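Local coordinates for CLIP-associating protein 2 (Mus musculus, PDB 3WOZ) that probably binds tubulin through TOG domains such as this one and contributes to the regulation of microtubule dynamics, at residues F86-L89 / T90-K94. Residues are numbered along the deposited sequence; the frame is centred on the assembly and turned at random.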
ATOM      1  N   PHE A  86      -5.351   3.714  -4.897  1.00 40.29           N
ATOM      2  CA  PHE A  86      -5.544   4.120  -3.504  1.00 39.99           C
ATOM      3  C   PHE A  86      -6.080   2.952  -2.680  1.00 39.46           C
ATOM      4  O   PHE A  86      -5.569   2.663  -1.602  1.00 39.64           O
ATOM      5  CB  PHE A  86      -6.478   5.338  -3.381  1.00 40.11           C
ATOM      6  CG  PHE A  86      -6.906   5.629  -1.963  1.00 40.84           C
ATOM      7  CD1 PHE A  86      -8.101   5.115  -1.460  1.00 41.78           C
ATOM      8  CD2 PHE A  86      -6.099   6.394  -1.122  1.00 40.93           C
ATOM      9  CE1 PHE A  86      -8.493   5.372  -0.141  1.00 42.32           C
ATOM     10  CE2 PHE A  86      -6.479   6.657   0.190  1.00 41.63           C
ATOM     11  CZ  PHE A  86      -7.681   6.149   0.682  1.00 42.12           C
ATOM     12  N   VAL A  87      -7.105   2.286  -3.205  1.00 38.93           N
ATOM     13  CA  VAL A  87      -7.747   1.165  -2.528  1.00 38.39           C
ATOM     14  C   VAL A  87      -6.796  -0.027  -2.412  1.00 38.06           C
ATOM     15  O   VAL A  87      -6.633  -0.580  -1.333  1.00 37.90           O
ATOM     16  CB  VAL A  87      -9.066   0.756  -3.237  1.00 38.37           C
ATOM     17  CG1 VAL A  87      -9.542  -0.611  -2.764  1.00 38.22           C
ATOM     18  CG2 VAL A  87     -10.149   1.820  -3.009  1.00 38.33           C
ATOM     19  N   LEU A  88      -6.159  -0.398  -3.521  1.00 37.43           N
ATOM     20  CA  LEU A  88      -5.231  -1.521  -3.540  1.00 36.71           C
ATOM     21  C   LEU A  88      -4.135  -1.372  -2.487  1.00 36.60           C
ATOM     22  O   LEU A  88      -3.933  -2.263  -1.663  1.00 36.04           O
ATOM     23  CB  LEU A  88      -4.612  -1.674  -4.931  1.00 36.62           C
ATOM     24  CG  LEU A  88      -3.470  -2.677  -5.118  1.00 36.16           C
ATOM     25  CD1 LEU A  88      -3.937  -4.102  -4.821  1.00 34.25           C
ATOM     26  CD2 LEU A  88      -2.897  -2.563  -6.534  1.00 34.42           C
ATOM     27  N   LEU A  89      -3.450  -0.231  -2.516  1.00 36.46           N
ATOM     28  CA  LEU A  89      -2.277  -0.008  -1.686  1.00 36.32           C
ATOM     29  C   LEU A  89      -2.620   0.136  -0.199  1.00 36.74           C
ATOM     30  O   LEU A  89      -1.962  -0.475   0.658  1.00 36.82           O
ATOM     31  CB  LEU A  89      -1.482   1.202  -2.195  1.00 36.27           C
ATOM     32  CG  LEU A  89      -0.226   1.636  -1.430  1.00 35.98           C
ATOM     33  CD1 LEU A  89       0.730   0.458  -1.202  1.00 34.94           C
ATOM     34  CD2 LEU A  89       0.472   2.783  -2.155  1.00 34.32           C
ATOM     35  N   THR A  90      -3.652   0.922   0.102  1.00 36.58           N
ATOM     36  CA  THR A  90      -4.039   1.152   1.486  1.00 36.72           C
ATOM     37  C   THR A  90      -4.601  -0.107   2.133  1.00 36.77           C
ATOM     38  O   THR A  90      -4.289  -0.393   3.289  1.00 36.51           O
ATOM     39  CB  THR A  90      -5.052   2.319   1.646  1.00 36.79           C
ATOM     40  OG1 THR A  90      -6.228   2.048   0.877  1.00 36.79           O
ATOM     41  CG2 THR A  90      -4.435   3.630   1.197  1.00 36.47           C
ATOM     42  N   GLN A  91      -5.418  -0.856   1.389  1.00 36.72           N
ATOM     43  CA  GLN A  91      -5.990  -2.092   1.913  1.00 37.10           C
ATOM     44  C   GLN A  91      -4.912  -3.148   2.169  1.00 37.01           C
ATOM     45  O   GLN A  91      -4.988  -3.888   3.149  1.00 36.91           O
ATOM     46  CB  GLN A  91      -7.080  -2.642   0.991  1.00 37.33           C
ATOM     47  CG  GLN A  91      -8.394  -1.867   1.039  1.00 38.50           C
ATOM     48  CD  GLN A  91      -9.105  -1.994   2.376  1.00 41.48           C
ATOM     49  OE1 GLN A  91      -9.358  -3.100   2.856  1.00 42.71           O
ATOM     50  NE2 GLN A  91      -9.432  -0.856   2.984  1.00 40.83           N
ATOM     51  N   LEU A  92      -3.908  -3.199   1.294  1.00 36.97           N
ATOM     52  CA  LEU A  92      -2.786  -4.118   1.470  1.00 37.05           C
ATOM     53  C   LEU A  92      -1.953  -3.751   2.695  1.00 37.42           C
ATOM     54  O   LEU A  92      -1.480  -4.635   3.414  1.00 37.12           O
ATOM     55  CB  LEU A  92      -1.906  -4.173   0.220  1.00 36.40           C
ATOM     56  CG  LEU A  92      -2.351  -5.006  -0.983  1.00 36.28           C
ATOM     57  CD1 LEU A  92      -1.322  -4.854  -2.099  1.00 35.79           C
ATOM     58  CD2 LEU A  92      -2.543  -6.494  -0.621  1.00 35.53           C
ATOM     59  N   LEU A  93      -1.787  -2.452   2.940  1.00 38.08           N
ATOM     60  CA  LEU A  93      -1.033  -1.995   4.111  1.00 39.05           C
ATOM     61  C   LEU A  93      -1.777  -2.284   5.415  1.00 39.61           C
ATOM     62  O   LEU A  93      -1.158  -2.632   6.424  1.00 39.65           O
ATOM     63  CB  LEU A  93      -0.673  -0.513   4.001  1.00 39.04           C
ATOM     64  CG  LEU A  93       0.394  -0.163   2.960  1.00 39.21           C
ATOM     65  CD1 LEU A  93       0.393   1.336   2.716  1.00 39.53           C
ATOM     66  CD2 LEU A  93       1.777  -0.645   3.390  1.00 38.58           C
ATOM     67  N   LYS A  94      -3.099  -2.153   5.384  1.00 40.25           N
ATOM     68  CA  LYS A  94      -3.931  -2.539   6.521  1.00 41.41           C
ATOM     69  C   LYS A  94      -3.810  -4.041   6.807  1.00 41.67           C
ATOM     70  O   LYS A  94      -3.640  -4.444   7.958  1.00 41.83           O
ATOM     71  CB  LYS A  94      -5.391  -2.142   6.289  1.00 41.67           C
ATOM     72  CG  LYS A  94      -5.640  -0.643   6.376  1.00 42.84           C
ATOM     73  CD  LYS A  94      -7.109  -0.319   6.170  1.00 44.64           C
ATOM     74  CE  LYS A  94      -7.447   1.046   6.765  1.00 46.40           C
ATOM     75  NZ  LYS A  94      -8.816   1.507   6.382  1.00 47.86           N
TER
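Phe86 O is gripped twice by Thr90, whose backbone N (3.1 Å) and hydroxyl OG1 (2.6 Å) both donate to it. The two donors reach the carbonyl from opposite faces of its plane, each tilted by just under 30°. Thr90 can fold its hydroxyl back onto the preceding turn because OG1 sits between its own backbone N and carbonyl carbon (chi1 58°). The same rotation sets the methyl over the Phe86 ring: CG2 lies above one face, offset to the rim, 4.1 Å from the centroid and 22° off the normal, a CH-pi contact. In this buried residue the hydroxyl is thus satisfied within the helix while the methyl meets the aromatic ring. N-H donors of Gln91, Leu92 and Leu93 reach the carbonyls of Val87, Leu88 and Leu89, continuing the i+4 to i ladder. Within each of two leucine pairs the side chains lie side by side, pointing the same way and touching through one branch: Leu88 CD1 meets Leu92 CD1 at 3.8 Å, and Leu89 CD1 meets Leu93 CD1 at 4.0 Å. The first pair packs on helices 60-77 and 102-118, the second on helices 121-133 and 141-155, where Tyr150 touches both leucines. Phe86 and Thr90 also meet helix 121-133, at Ile127 and Phe131 respectively. Helix 85-96 thereby joins neighbouring helices on two sides, as in the stacked helical layers of a HEAT-repeat TOG domain.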